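Local structure of Na Glutathione S-transferase 2 (Necator americanus, 2ON5) at residues V2-T7 against L54-K59; Q50-E55 against F65-Y70. The protein probably conjugates glutathione, through its thiol, to electrophilic compounds, as other glutathione S-transferases do, and works as a homodimer. One frame throughout, in Å; residues are numbered along the deposited sequence.

Contact 1 (V2-T7 against L54-K59)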
loop_
_atom_site.group_PDB
_atom_site.type_symbol
_atom_site.label_atom_id
_atom_site.label_comp_id
_atom_site.label_asym_id
_atom_site.label_seq_id
_atom_site.Cartn_x
_atom_site.Cartn_y
_atom_site.Cartn_z
ATOM N N VAL A 2 -23.726 14.118 6.714
ATOM C CA VAL A 2 -22.880 12.950 6.606
ATOM C C VAL A 2 -22.301 12.603 7.992
ATOM O O VAL A 2 -21.937 13.498 8.776
ATOM C CB VAL A 2 -21.734 13.129 5.554
ATOM C CG1 VAL A 2 -20.762 14.229 5.964
ATOM C CG2 VAL A 2 -21.014 11.843 5.340
ATOM N N HIS A 3 -22.256 11.312 8.284
ATOM C CA HIS A 3 -21.640 10.839 9.531
ATOM C C HIS A 3 -20.436 9.988 9.233
ATOM O O HIS A 3 -20.527 9.005 8.482
ATOM C CB HIS A 3 -22.617 10.017 10.376
ATOM C CG HIS A 3 -22.092 9.716 11.745
ATOM N ND1 HIS A 3 -21.424 8.549 12.050
ATOM C CD2 HIS A 3 -22.097 10.453 12.881
ATOM C CE1 HIS A 3 -21.070 8.564 13.326
ATOM N NE2 HIS A 3 -21.459 9.710 13.850
ATOM N N TYR A 4 -19.313 10.363 9.833
ATOM C CA TYR A 4 -18.107 9.537 9.827
ATOM C C TYR A 4 -17.773 8.937 11.189
ATOM O O TYR A 4 -17.819 9.624 12.229
ATOM C CB TYR A 4 -16.906 10.347 9.371
ATOM C CG TYR A 4 -17.008 10.899 7.964
ATOM C CD1 TYR A 4 -17.356 12.237 7.745
ATOM C CD2 TYR A 4 -16.758 10.082 6.852
ATOM C CE1 TYR A 4 -17.438 12.748 6.459
ATOM C CE2 TYR A 4 -16.827 10.600 5.560
ATOM C CZ TYR A 4 -17.176 11.923 5.379
ATOM O OH TYR A 4 -17.250 12.445 4.104
ATOM N N LYS A 5 -17.425 7.654 11.163
ATOM C CA LYS A 5 -16.936 6.958 12.351
ATOM C C LYS A 5 -15.572 6.354 12.012
ATOM O O LYS A 5 -15.432 5.674 10.980
ATOM C CB LYS A 5 -17.912 5.842 12.766
ATOM C CG LYS A 5 -17.466 5.070 14.027
ATOM C CD LYS A 5 -18.534 4.115 14.517
ATOM C CE LYS A 5 -18.807 3.031 13.491
ATOM N NZ LYS A 5 -19.361 1.777 14.077
ATOM N N LEU A 6 -14.564 6.621 12.847
ATOM C CA LEU A 6 -13.307 5.889 12.738
ATOM C C LEU A 6 -13.116 4.964 13.922
ATOM O O LEU A 6 -13.128 5.415 15.086
ATOM C CB LEU A 6 -12.127 6.839 12.669
ATOM C CG LEU A 6 -10.743 6.250 12.393
ATOM C CD1 LEU A 6 -10.715 5.649 10.962
ATOM C CD2 LEU A 6 -9.703 7.324 12.582
ATOM N N THR A 7 -12.891 3.680 13.634
ATOM C CA THR A 7 -12.619 2.711 14.715
ATOM C C THR A 7 -11.150 2.248 14.672
ATOM O O THR A 7 -10.640 1.851 13.608
ATOM C CB THR A 7 -13.572 1.505 14.674
ATOM O OG1 THR A 7 -14.937 1.955 14.711
ATOM C CG2 THR A 7 -13.311 0.578 15.882
ATOM N N LEU A 54 -13.096 2.853 8.621
ATOM C CA LEU A 54 -13.937 4.040 8.492
ATOM C C LEU A 54 -15.373 3.601 8.171
ATOM O O LEU A 54 -15.584 2.681 7.387
ATOM C CB LEU A 54 -13.423 4.987 7.375
ATOM C CG LEU A 54 -14.254 6.266 7.090
ATOM C CD1 LEU A 54 -14.051 7.310 8.199
ATOM C CD2 LEU A 54 -13.950 6.892 5.738
ATOM N N GLU A 55 -16.352 4.265 8.773
ATOM C CA GLU A 55 -17.727 4.169 8.290
ATOM C C GLU A 55 -18.177 5.515 7.781
ATOM O O GLU A 55 -17.989 6.530 8.458
ATOM C CB GLU A 55 -18.684 3.671 9.368
ATOM C CG GLU A 55 -18.737 2.178 9.429
ATOM C CD GLU A 55 -19.738 1.637 10.453
ATOM O OE1 GLU A 55 -20.771 2.286 10.709
ATOM O OE2 GLU A 55 -19.468 0.558 10.996
ATOM N N GLU A 56 -18.718 5.545 6.571
ATOM C CA GLU A 56 -19.333 6.775 6.076
ATOM C C GLU A 56 -20.803 6.468 5.820
ATOM O O GLU A 56 -21.128 5.661 4.951
ATOM C CB GLU A 56 -18.672 7.313 4.801
ATOM C CG GLU A 56 -19.362 8.629 4.307
ATOM C CD GLU A 56 -18.910 9.121 2.934
ATOM O OE1 GLU A 56 -17.731 9.004 2.583
ATOM O OE2 GLU A 56 -19.762 9.638 2.182
ATOM N N ASP A 57 -21.685 7.085 6.594
ATOM C CA ASP A 57 -23.122 6.774 6.480
ATOM C C ASP A 57 -23.378 5.270 6.513
ATOM O O ASP A 57 -24.177 4.720 5.742
ATOM C CB ASP A 57 -23.736 7.468 5.246
ATOM C CG ASP A 57 -23.791 8.998 5.396
ATOM O OD1 ASP A 57 -23.464 9.511 6.497
ATOM O OD2 ASP A 57 -24.196 9.705 4.427
ATOM N N GLY A 58 -22.674 4.608 7.427
ATOM C CA GLY A 58 -22.832 3.186 7.675
ATOM C C GLY A 58 -22.098 2.235 6.730
ATOM O O GLY A 58 -22.174 1.024 6.926
ATOM N N LYS A 59 -21.419 2.772 5.706
ATOM C CA LYS A 59 -20.656 1.984 4.742
ATOM C C LYS A 59 -19.205 1.832 5.244
ATOM O O LYS A 59 -18.537 2.834 5.506
ATOM C CB LYS A 59 -20.636 2.691 3.378
ATOM C CG LYS A 59 -21.975 2.747 2.621
ATOM C CD LYS A 59 -21.770 3.357 1.173
ATOM C CE LYS A 59 -21.181 4.808 1.180
ATOM N NZ LYS A 59 -21.115 5.471 -0.206
HETATM O O HOH W 1 -21.481 6.079 9.587
#

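Contact 2 (Q50-E55 against F65-Y70). With GSH (glutathione), chain V.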
loop_
_atom_site.group_PDB
_atom_site.type_symbol
_atom_site.label_atom_id
_atom_site.label_comp_id
_atom_site.label_asym_id
_atom_site.label_seq_id
_atom_site.Cartn_x
_atom_site.Cartn_y
_atom_site.Cartn_z
ATOM N N GLN A 50 -9.665 -6.542 10.836
ATOM C CA GLN A 50 -8.636 -5.613 11.320
ATOM C C GLN A 50 -9.126 -4.169 11.385
ATOM O O GLN A 50 -10.208 -3.845 10.865
ATOM C CB GLN A 50 -7.374 -5.702 10.456
ATOM C CG GLN A 50 -6.571 -6.993 10.704
ATOM C CD GLN A 50 -5.098 -6.850 10.388
ATOM O OE1 GLN A 50 -4.706 -6.741 9.228
ATOM N NE2 GLN A 50 -4.270 -6.864 11.423
ATOM N N ILE A 51 -8.326 -3.333 12.051
ATOM C CA ILE A 51 -8.549 -1.882 12.173
ATOM C C ILE A 51 -7.271 -1.105 11.752
ATOM O O ILE A 51 -6.168 -1.653 11.868
ATOM C CB ILE A 51 -9.017 -1.500 13.620
ATOM C CG1 ILE A 51 -8.155 -2.196 14.710
ATOM C CG2 ILE A 51 -10.505 -1.843 13.812
ATOM C CD1 ILE A 51 -8.595 -1.866 16.117
ATOM N N PRO A 52 -7.401 0.182 11.306
ATOM C CA PRO A 52 -8.608 1.031 11.389
ATOM C C PRO A 52 -9.691 0.710 10.353
ATOM O O PRO A 52 -9.389 0.195 9.259
ATOM C CB PRO A 52 -8.056 2.446 11.156
ATOM C CG PRO A 52 -6.856 2.201 10.165
ATOM C CD PRO A 52 -6.251 0.895 10.702
ATOM N N VAL A 53 -10.940 1.038 10.686
ATOM C CA VAL A 53 -12.032 0.979 9.709
ATOM C C VAL A 53 -12.831 2.275 9.795
ATOM O O VAL A 53 -13.176 2.728 10.910
ATOM C CB VAL A 53 -12.977 -0.233 9.950
ATOM C CG1 VAL A 53 -14.236 -0.193 9.024
ATOM C CG2 VAL A 53 -12.218 -1.520 9.750
ATOM N N LEU A 54 -13.096 2.853 8.621
ATOM C CA LEU A 54 -13.937 4.040 8.492
ATOM C C LEU A 54 -15.373 3.601 8.171
ATOM O O LEU A 54 -15.584 2.681 7.387
ATOM C CB LEU A 54 -13.423 4.987 7.375
ATOM C CG LEU A 54 -14.254 6.266 7.090
ATOM C CD1 LEU A 54 -14.051 7.310 8.199
ATOM C CD2 LEU A 54 -13.950 6.892 5.738
ATOM N N GLU A 55 -16.352 4.265 8.773
ATOM C CA GLU A 55 -17.727 4.169 8.290
ATOM C C GLU A 55 -18.177 5.515 7.781
ATOM O O GLU A 55 -17.989 6.530 8.458
ATOM C CB GLU A 55 -18.684 3.671 9.368
ATOM C CG GLU A 55 -18.737 2.178 9.429
ATOM C CD GLU A 55 -19.738 1.637 10.453
ATOM O OE1 GLU A 55 -20.771 2.286 10.709
ATOM O OE2 GLU A 55 -19.468 0.558 10.996
ATOM N N PHE A 65 -4.357 3.219 4.486
ATOM C CA PHE A 65 -4.029 4.036 3.292
ATOM C C PHE A 65 -5.207 4.234 2.359
ATOM O O PHE A 65 -5.338 5.304 1.764
ATOM C CB PHE A 65 -2.818 3.492 2.532
ATOM C CG PHE A 65 -1.521 3.557 3.335
ATOM C CD1 PHE A 65 -1.201 2.559 4.265
ATOM C CD2 PHE A 65 -0.660 4.637 3.204
ATOM C CE1 PHE A 65 0.006 2.625 5.036
ATOM C CE2 PHE A 65 0.547 4.710 3.938
ATOM C CZ PHE A 65 0.883 3.708 4.852
ATOM N N ALA A 66 -6.059 3.209 2.206
ATOM C CA ALA A 66 -7.270 3.387 1.393
ATOM C C ALA A 66 -8.156 4.462 2.036
ATOM O O ALA A 66 -8.717 5.333 1.354
ATOM C CB ALA A 66 -8.019 2.085 1.234
ATOM N N ILE A 67 -8.263 4.410 3.357
ATOM C CA ILE A 67 -9.031 5.414 4.094
ATOM C C ILE A 67 -8.390 6.797 3.972
ATOM O O ILE A 67 -9.089 7.778 3.721
ATOM C CB ILE A 67 -9.152 5.037 5.602
ATOM C CG1 ILE A 67 -9.982 3.751 5.738
ATOM C CG2 ILE A 67 -9.829 6.218 6.384
ATOM C CD1 ILE A 67 -9.774 3.009 7.115
ATOM N N ALA A 68 -7.074 6.888 4.188
ATOM C CA ALA A 68 -6.403 8.183 4.115
ATOM C C ALA A 68 -6.592 8.821 2.739
ATOM O O ALA A 68 -6.881 10.019 2.644
ATOM C CB ALA A 68 -4.886 8.059 4.439
ATOM N N ARG A 69 -6.420 8.025 1.686
ATOM C CA ARG A 69 -6.491 8.554 0.295
ATOM C C ARG A 69 -7.927 9.008 -0.025
ATOM O O ARG A 69 -8.135 10.073 -0.599
ATOM C CB ARG A 69 -6.075 7.496 -0.727
ATOM C CG ARG A 69 -6.049 7.990 -2.219
ATOM C CD ARG A 69 -5.523 6.893 -3.187
ATOM N NE ARG A 69 -4.223 6.441 -2.713
ATOM C CZ ARG A 69 -3.984 5.306 -2.060
ATOM N NH1 ARG A 69 -4.942 4.414 -1.851
ATOM N NH2 ARG A 69 -2.762 5.063 -1.618
ATOM N N TYR A 70 -8.892 8.168 0.334
ATOM C CA TYR A 70 -10.320 8.488 0.123
ATOM C C TYR A 70 -10.725 9.865 0.714
ATOM O O TYR A 70 -11.312 10.715 0.029
ATOM C CB TYR A 70 -11.196 7.376 0.711
ATOM C CG TYR A 70 -12.686 7.708 0.623
ATOM C CD1 TYR A 70 -13.317 7.773 -0.622
ATOM C CD2 TYR A 70 -13.428 8.013 1.772
ATOM C CE1 TYR A 70 -14.655 8.099 -0.737
ATOM C CE2 TYR A 70 -14.807 8.334 1.683
ATOM C CZ TYR A 70 -15.397 8.395 0.419
ATOM O OH TYR A 70 -16.733 8.722 0.280
HETATM N N1 GSH V . -2.434 -2.793 5.935
HETATM C CA1 GSH V . -2.748 -2.432 7.339
HETATM C C1 GSH V . -3.418 -1.062 7.382
HETATM O O11 GSH V . -2.696 -0.122 6.986
HETATM O O12 GSH V . -4.597 -0.825 7.772
HETATM C CB1 GSH V . -3.471 -3.544 8.102
HETATM C CG1 GSH V . -4.071 -3.091 9.429
HETATM C CD1 GSH V . -3.509 -3.804 10.654
HETATM O OE1 GSH V . -2.285 -4.528 10.632
HETATM N N2 GSH V . -4.291 -3.669 11.729
HETATM C CA2 GSH V . -3.916 -3.748 13.134
HETATM C C2 GSH V . -4.889 -4.638 13.872
HETATM O O2 GSH V . -6.223 -4.823 13.431
HETATM C CB2 GSH V . -3.927 -2.353 13.737
HETATM S SG2 GSH V . -2.299 -1.573 13.962
HETATM N N3 GSH V . -4.426 -5.278 14.945
HETATM C CA3 GSH V . -5.233 -6.259 15.644
HETATM C C3 GSH V . -5.543 -7.530 14.878
HETATM O O31 GSH V . -4.969 -7.786 13.796
HETATM O O32 GSH V . -6.376 -8.353 15.323
#

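Contact 1 (V2-T7 against L54-K59)
K5 and E55 face one another as a hydrogen-bonded antiparallel pair in the sheet of the thioredoxin-like domain, where strand 4-9 runs beside strand 53-56. The backbone ladder illustrates how such a pairing is finished at its end. K5 N donates to E55 O at 3.0 Å and E55 N returns a bond to K5 O at 2.8 Å, while D57 N reaches H3 O at 2.9 Å. Beyond that rung a side chain takes over from the main chain: H3 N gives a nearly straight bond (176°) to D57 OD1, 2.8 Å away and met almost along its C-O axis. D57 stands in the type I' turn E56-K59 of the hairpin that leads into strand 59-62, and a water spans H3 O and G58 N next to it.

The charged contact lies on the sheet face that carries K5 and E55. Their side chains run side by side in the same direction, and the bend of the lysine at chi3 (64°) sets CE against the carboxylate. K5 NZ comes to 3.3 Å from E55 OE2, a salt bridge with only a weak hydrogen bond.

On the face holding Y4, L6, L54 and E56 the contacts are mainly apolar, and helices 16-25 and 64-75 cover it. F22 meets the Y4 ring, whose CD2 lies 4.1 Å from L54 CD1. The aliphatic part of E56 runs alongside the same ring, with CG 3.4 Å from Y4 CE2 and the carboxylate plane turned 64° from the ring plane. The polar end of E56 is held from helix 64-75, where the Y70 hydroxyl is hydrogen-bonded to OE1. At the outer end, V2 CG2 rests 3.8 Å from E56 CG.

Contact 2 (Q50-E55 against F65-Y70)
Q50 NE2 makes the shortest polar bond here, 2.6 Å to O31 of glutathione, a carboxylate oxygen of its glycine end. The next residue grips the cysteine of the tripeptide through its main chain: I51 N donates to glutathione O2 at 2.9 Å, and glutathione N2 approaches I51 O at 2.8 Å in a weak, strongly bent bond (123°). Both polar groups of one backbone unit are thus engaged by the ligand, in the manner of an antiparallel strand pair. A cis peptide bond follows, before P52, and past it the chain enters strand 53-56.

From there the segment is packed against helix 64-75, the axes of the short segments 53-55 and 65-70 lying at 41°, and no hydrogen bond joins the two. I67 does most of the filling. Its CG1 branch, anti to the carbonyl carbon (chi1 -65°), carries CD1 to the strand backbone, 3.6 Å from P52 O and 3.7 Å from L54 N, while the other branch, CG2, lies 3.9 Å from L54 CB. One helical turn on, Y70 crosses L54 at about a right angle, its CD2 at 4.2 Å from L54 CD2. L61 of the neighbouring strand touches both I67 and Y70. On the far side of the helix F65 and R69 turn toward the dimer interface, where R69 has D89 of both subunits as salt-bridge partners.

The chain thus passes directly into a strand buried under helix 64-75 from a loop that binds the cysteine backbone and glycine carboxylate of glutathione, the cis-proline loop of the thioredoxin fold as used by glutathione S-transferases.

Overall arrangement
Contact 1 and contact 2 lie 10 Å apart between their centres and share strand 53-56, with L54 serving both: paired with strand 4-9 in the sheet and packed on helix 64-75. Two probable hydrogen bonds tie them together. T7 N to V53 O, at 2.9 Å, carries the strand pairing on toward the cis-proline loop, and E56 OE1 to Y70 OH, at 2.5 Å, links the strand end to the helix. Only contact 2 touches glutathione directly; in contact 1 the L6 side chain stays about 9 Å from it. The ligand's remaining partners include S64, Q63, K43 and W39 of the same chain, together with D97 of the second subunit, so the site draws on both chains.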